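Local atomic coordinates of fimbrial protein MyfA (Yersinia enterocolitica, PDB entry 5LND), a protein that is the major subunit of Myf fimbriae, assembling into a homopolymer resistant to proteases and chaotropic agents, and probably contributes to virulence. Residues D60-L66 and E83-A89; Y99-V105 and S121-T127. All blocks are in the same frame, centred on the assembly; numbering follows the deposited sequence.

Contact 1. Residues D60-L66 and E83-A89; sequences DLHTNEL and EATFFLA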
# COMPACT_ATOMS: atom_id res chain seq x y z
N ASP B 60 0.37 5.25 7.77
CA ASP B 60 -0.34 6.08 8.73
C ASP B 60 0.49 7.26 9.20
O ASP B 60 1.71 7.15 9.33
CB ASP B 60 -0.77 5.25 9.93
CG ASP B 60 -1.78 4.19 9.57
OD1 ASP B 60 -2.48 4.37 8.56
OD2 ASP B 60 -1.87 3.18 10.30
N LEU B 61 -0.17 8.39 9.45
CA LEU B 61 0.48 9.56 10.01
C LEU B 61 0.03 9.77 11.45
O LEU B 61 -1.10 9.44 11.79
CB LEU B 61 0.18 10.79 9.17
CG LEU B 61 0.77 10.76 7.77
CD1 LEU B 61 0.41 12.04 7.04
CD2 LEU B 61 2.28 10.57 7.85
N HIS B 62 0.92 10.31 12.27
CA HIS B 62 0.63 10.57 13.67
C HIS B 62 1.21 11.91 14.06
O HIS B 62 2.21 12.36 13.49
CB HIS B 62 1.25 9.51 14.57
CG HIS B 62 0.96 8.11 14.16
ND1 HIS B 62 -0.15 7.43 14.60
CD2 HIS B 62 1.62 7.26 13.34
CE1 HIS B 62 -0.15 6.21 14.08
NE2 HIS B 62 0.91 6.09 13.31
N THR B 63 0.59 12.54 15.05
CA THR B 63 1.06 13.82 15.56
C THR B 63 0.80 13.87 17.06
O THR B 63 -0.24 13.41 17.52
CB THR B 63 0.39 15.02 14.82
OG1 THR B 63 0.90 16.26 15.32
CG2 THR B 63 -1.11 15.00 14.97
N ASN B 64 1.76 14.39 17.80
CA ASN B 64 1.62 14.51 19.24
C ASN B 64 1.13 15.90 19.63
O ASN B 64 1.01 16.21 20.81
CB ASN B 64 2.95 14.23 19.94
CG ASN B 64 3.38 12.78 19.85
OD1 ASN B 64 2.55 11.87 19.86
ND2 ASN B 64 4.69 12.56 19.74
N GLU B 65 0.86 16.72 18.62
CA GLU B 65 0.44 18.09 18.84
C GLU B 65 -1.04 18.30 18.59
O GLU B 65 -1.60 19.29 19.04
CB GLU B 65 1.25 19.04 17.96
CG GLU B 65 2.76 19.02 18.21
CD GLU B 65 3.43 17.82 17.58
OE1 GLU B 65 2.96 17.37 16.52
OE2 GLU B 65 4.40 17.31 18.16
N LEU B 66 -1.68 17.38 17.87
CA LEU B 66 -3.09 17.55 17.53
C LEU B 66 -3.95 16.38 18.01
O LEU B 66 -3.49 15.26 18.14
CB LEU B 66 -3.27 17.74 16.02
CG LEU B 66 -2.38 18.72 15.26
CD1 LEU B 66 -2.70 18.61 13.79
CD2 LEU B 66 -2.57 20.14 15.69
N GLU B 83 2.38 24.83 15.54
CA GLU B 83 3.19 23.92 14.75
C GLU B 83 2.84 22.49 15.08
O GLU B 83 2.46 22.17 16.21
CB GLU B 83 4.67 24.15 15.02
CG GLU B 83 5.07 25.60 14.94
CD GLU B 83 6.54 25.77 14.75
OE1 GLU B 83 7.26 24.75 14.69
OE2 GLU B 83 6.99 26.93 14.64
N ALA B 84 2.98 21.62 14.09
CA ALA B 84 2.80 20.19 14.29
C ALA B 84 3.75 19.42 13.40
O ALA B 84 3.94 19.80 12.24
CB ALA B 84 1.37 19.79 14.01
N THR B 85 4.35 18.37 13.94
CA THR B 85 5.12 17.43 13.13
C THR B 85 4.32 16.14 12.98
O THR B 85 3.75 15.64 13.95
CB THR B 85 6.48 17.12 13.74
OG1 THR B 85 7.19 18.33 13.99
CG2 THR B 85 7.31 16.25 12.79
N PHE B 86 4.26 15.61 11.77
CA PHE B 86 3.62 14.34 11.54
C PHE B 86 4.69 13.28 11.34
O PHE B 86 5.53 13.40 10.45
CB PHE B 86 2.68 14.41 10.34
CG PHE B 86 1.52 15.35 10.53
CD1 PHE B 86 0.30 14.88 11.00
CD2 PHE B 86 1.66 16.71 10.25
CE1 PHE B 86 -0.77 15.75 11.18
CE2 PHE B 86 0.60 17.59 10.43
CZ PHE B 86 -0.61 17.10 10.90
N PHE B 87 4.67 12.27 12.20
CA PHE B 87 5.71 11.27 12.19
C PHE B 87 5.16 9.89 11.86
O PHE B 87 3.95 9.65 11.95
CB PHE B 87 6.43 11.24 13.53
CG PHE B 87 5.55 10.84 14.68
CD1 PHE B 87 5.37 9.50 14.98
CD2 PHE B 87 4.91 11.80 15.45
CE1 PHE B 87 4.56 9.13 16.02
CE2 PHE B 87 4.10 11.43 16.49
CZ PHE B 87 3.92 10.09 16.78
N LEU B 88 6.05 8.98 11.47
CA LEU B 88 5.69 7.58 11.26
C LEU B 88 5.99 6.83 12.55
O LEU B 88 6.97 7.13 13.22
CB LEU B 88 6.50 7.01 10.11
CG LEU B 88 6.47 7.81 8.82
CD1 LEU B 88 7.21 7.08 7.73
CD2 LEU B 88 5.04 8.11 8.41
N ALA B 89 5.14 5.88 12.91
CA ALA B 89 5.35 5.18 14.17
C ALA B 89 6.55 4.23 14.10
O ALA B 89 6.87 3.68 13.05
CB ALA B 89 4.10 4.43 14.59
O HOH W 1 3.20 5.27 11.12
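His-62 and Phe-87 form a single antiparallel hydrogen-bonded bridge, with Phe-87 N donating to His-62 O at 2.8 Å and His-62 N to Phe-87 O at 3.1 Å. Glu-65, bent at chi2 (77°), turns OE1 back over strand 81-88, where it accepts from Thr-85 N (3.1 Å) and from Thr-63 OG1 (2.6 Å), on opposite faces of the carboxylate plane. A water accepts a hydrogen bond from Ala-89 N and donates one to Asp-60 O; its bond from His-62 NE2 is weak.

The Phe-87 ring carries His-62 CB over one face in a CH-pi contact, 3.8 Å from CB to the ring centroid. Asn-64 runs crosswise to Phe-87, its amide plane inclined 48° to the ring. Beta-branched Thr-63 can lay its methyl along Phe-86 while its hydroxyl, over that ring's face, serves Glu-65.

Leu-61 CD2 meets Leu-88 CD2 at 3.7 Å, and Leu-66 CD1 reaches Phe-86 CZ at 3.9 Å. Leucine's flexible, apolar end fits among Phe-86, Leu-88 and Trp-73, which packs edge-to-face on Phe-86.

Beyond its single bridge, the loop is held by the Glu-65 carboxylate and by ring and methyl packing; two bonds should fix OE1 and favour its charged form.

Contact 2. Residues Y99-V105 and S121-T127; sequences YQFTGRV and SKDISAT
Ile-124 lies across Gly-103, its CG1 only 3.2 Å from Gly-103 O. That branch sits between the backbone N and the carbonyl carbon (chi1 51°), which leaves CG2 to meet Val-105 CG2 at 3.7 Å, the two side chains crossing at about a right angle. CD1 approaches the edge of the Phe-101 ring, 4.2 Å from CE2. Glycine suits its place because, having no side chain, it lets the phenylalanine ring and the isoleucine close over the backbone. Val-4 and Phe-6 of strand 3-8 pack on Ile-124, so this face belongs to the hydrophobic core.

The other face is polar. Gln-100 extends its chain past Thr-127, CG resting 3.6 Å from the methyl CG2. Further along, Thr-102 sets its own CG2 beside Ser-125 OG, while its hydroxyl bonds to Thr-43 O. Arg-104 and Asp-123 are linked through a water: NH1 donates to it at 2.8 Å, and it donates to Asp-123 OD1 at 2.6 Å; the arginine's salt bridge, from NE, goes to Glu-106.

Six backbone hydrogen bonds join the strands, the shortest from Ile-124 N to Gly-103 O (2.6 Å), and the axes run at 160°. This antiparallel pair with one apolar and one polar face is consistent with donor-strand complementation of an incomplete Ig-like sandwich, in which strand 118-130 would supply Ile-124 and Ala-126 to the core.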
# COMPACT_ATOMS: atom_id res chain seq x y z
N TYR B 99 5.83 9.51 -1.11
CA TYR B 99 4.54 9.46 -0.46
C TYR B 99 3.93 10.83 -0.27
O TYR B 99 4.51 11.69 0.38
CB TYR B 99 4.65 8.79 0.89
CG TYR B 99 5.00 7.34 0.89
CD1 TYR B 99 4.01 6.37 0.98
CD2 TYR B 99 6.33 6.92 0.86
CE1 TYR B 99 4.32 5.04 1.02
CE2 TYR B 99 6.65 5.59 0.90
CZ TYR B 99 5.64 4.66 0.97
OH TYR B 99 5.94 3.32 1.02
N GLN B 100 2.73 11.01 -0.81
CA GLN B 100 2.07 12.30 -0.78
C GLN B 100 0.96 12.35 0.25
O GLN B 100 0.16 11.43 0.37
CB GLN B 100 1.50 12.61 -2.16
CG GLN B 100 0.98 14.02 -2.29
CD GLN B 100 0.26 14.25 -3.61
OE1 GLN B 100 -0.45 13.37 -4.10
NE2 GLN B 100 0.43 15.44 -4.17
N PHE B 101 0.92 13.44 1.00
CA PHE B 101 -0.24 13.73 1.80
C PHE B 101 -0.92 14.98 1.24
O PHE B 101 -0.27 15.97 0.93
CB PHE B 101 0.12 13.93 3.26
CG PHE B 101 -1.04 14.27 4.13
CD1 PHE B 101 -1.84 13.28 4.67
CD2 PHE B 101 -1.37 15.61 4.38
CE1 PHE B 101 -2.92 13.60 5.46
CE2 PHE B 101 -2.45 15.94 5.17
CZ PHE B 101 -3.23 14.94 5.71
N THR B 102 -2.23 14.88 1.09
CA THR B 102 -3.06 16.01 0.73
C THR B 102 -4.07 16.22 1.84
O THR B 102 -4.54 15.26 2.47
CB THR B 102 -3.78 15.78 -0.61
OG1 THR B 102 -4.53 14.55 -0.56
CG2 THR B 102 -2.78 15.71 -1.73
N GLY B 103 -4.38 17.48 2.11
CA GLY B 103 -5.34 17.80 3.13
C GLY B 103 -5.79 19.24 3.07
O GLY B 103 -5.25 20.03 2.30
N ARG B 104 -6.79 19.58 3.88
CA ARG B 104 -7.31 20.94 3.94
C ARG B 104 -7.22 21.46 5.36
O ARG B 104 -7.70 20.82 6.30
CB ARG B 104 -8.76 20.97 3.49
CG ARG B 104 -9.42 22.32 3.67
CD ARG B 104 -10.80 22.36 3.04
NE ARG B 104 -11.77 21.60 3.80
CZ ARG B 104 -12.16 20.35 3.52
NH1 ARG B 104 -11.65 19.71 2.48
NH2 ARG B 104 -13.05 19.75 4.28
N VAL B 105 -6.60 22.62 5.52
CA VAL B 105 -6.50 23.26 6.82
C VAL B 105 -7.69 24.18 7.02
O VAL B 105 -8.09 24.87 6.09
CB VAL B 105 -5.20 24.04 6.94
CG1 VAL B 105 -5.12 24.71 8.29
CG2 VAL B 105 -4.03 23.10 6.78
N SER B 121 -9.92 28.62 5.15
CA SER B 121 -9.45 27.29 4.80
C SER B 121 -8.53 27.33 3.60
O SER B 121 -8.56 28.27 2.81
CB SER B 121 -10.60 26.32 4.57
OG SER B 121 -11.41 26.70 3.48
N LYS B 122 -7.71 26.29 3.48
CA LYS B 122 -6.68 26.22 2.45
C LYS B 122 -6.20 24.79 2.30
O LYS B 122 -5.95 24.12 3.31
CB LYS B 122 -5.51 27.12 2.83
CG LYS B 122 -4.37 27.14 1.82
CD LYS B 122 -3.27 28.12 2.21
CE LYS B 122 -2.66 28.79 0.99
NZ LYS B 122 -2.38 27.83 -0.11
N ASP B 123 -6.06 24.32 1.06
CA ASP B 123 -5.49 23.00 0.81
C ASP B 123 -3.99 22.95 1.06
O ASP B 123 -3.25 23.86 0.69
CB ASP B 123 -5.71 22.60 -0.64
CG ASP B 123 -7.11 22.18 -0.94
OD1 ASP B 123 -7.84 21.75 -0.03
OD2 ASP B 123 -7.46 22.28 -2.13
N ILE B 124 -3.54 21.84 1.63
CA ILE B 124 -2.11 21.59 1.75
C ILE B 124 -1.74 20.34 0.97
O ILE B 124 -2.60 19.49 0.71
CB ILE B 124 -1.68 21.45 3.22
CG1 ILE B 124 -2.57 20.43 3.94
CG2 ILE B 124 -1.73 22.79 3.93
CD1 ILE B 124 -2.10 20.13 5.33
N SER B 125 -0.47 20.23 0.59
CA SER B 125 0.02 19.10 -0.18
C SER B 125 1.54 19.04 -0.06
O SER B 125 2.23 20.06 -0.21
CB SER B 125 -0.43 19.21 -1.65
OG SER B 125 -0.09 18.07 -2.41
N ALA B 126 2.07 17.86 0.25
CA ALA B 126 3.51 17.65 0.31
C ALA B 126 3.86 16.19 0.07
O ALA B 126 3.04 15.30 0.28
CB ALA B 126 4.08 18.12 1.65
N THR B 127 5.08 15.93 -0.39
CA THR B 127 5.53 14.56 -0.62
C THR B 127 6.82 14.31 0.12
O THR B 127 7.70 15.16 0.16
CB THR B 127 5.70 14.25 -2.12
OG1 THR B 127 6.78 15.02 -2.64
CG2 THR B 127 4.44 14.56 -2.90
O HOH W 2 -10.16 20.60 0.26

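In the fold
Contact 1 closes before contact 2 opens along the chain, and their centres lie 14 Å apart in the Ig-like beta sandwich. Contact 2 lies wholly within the six-strand sheet, where 97-108 runs between 37-52 and 118-130. Contact 1 bridges the sheets: its loop joins strands 58-60 and 67-69 of that same sheet and is held against 81-88, an outermost strand of the sheet with 22-30 and 3-8. Contact 1 thus ties the two sheets together. In the core Leu-61 CD1 packs 3.5 Å from Phe-101 CD1, and Phe-25 touches both residues. Contact 2 adds the C-terminal strand 118-130, which probably acts as the donor strand of this self-complemented construct, mimicking how neighbouring subunits join in the fimbria.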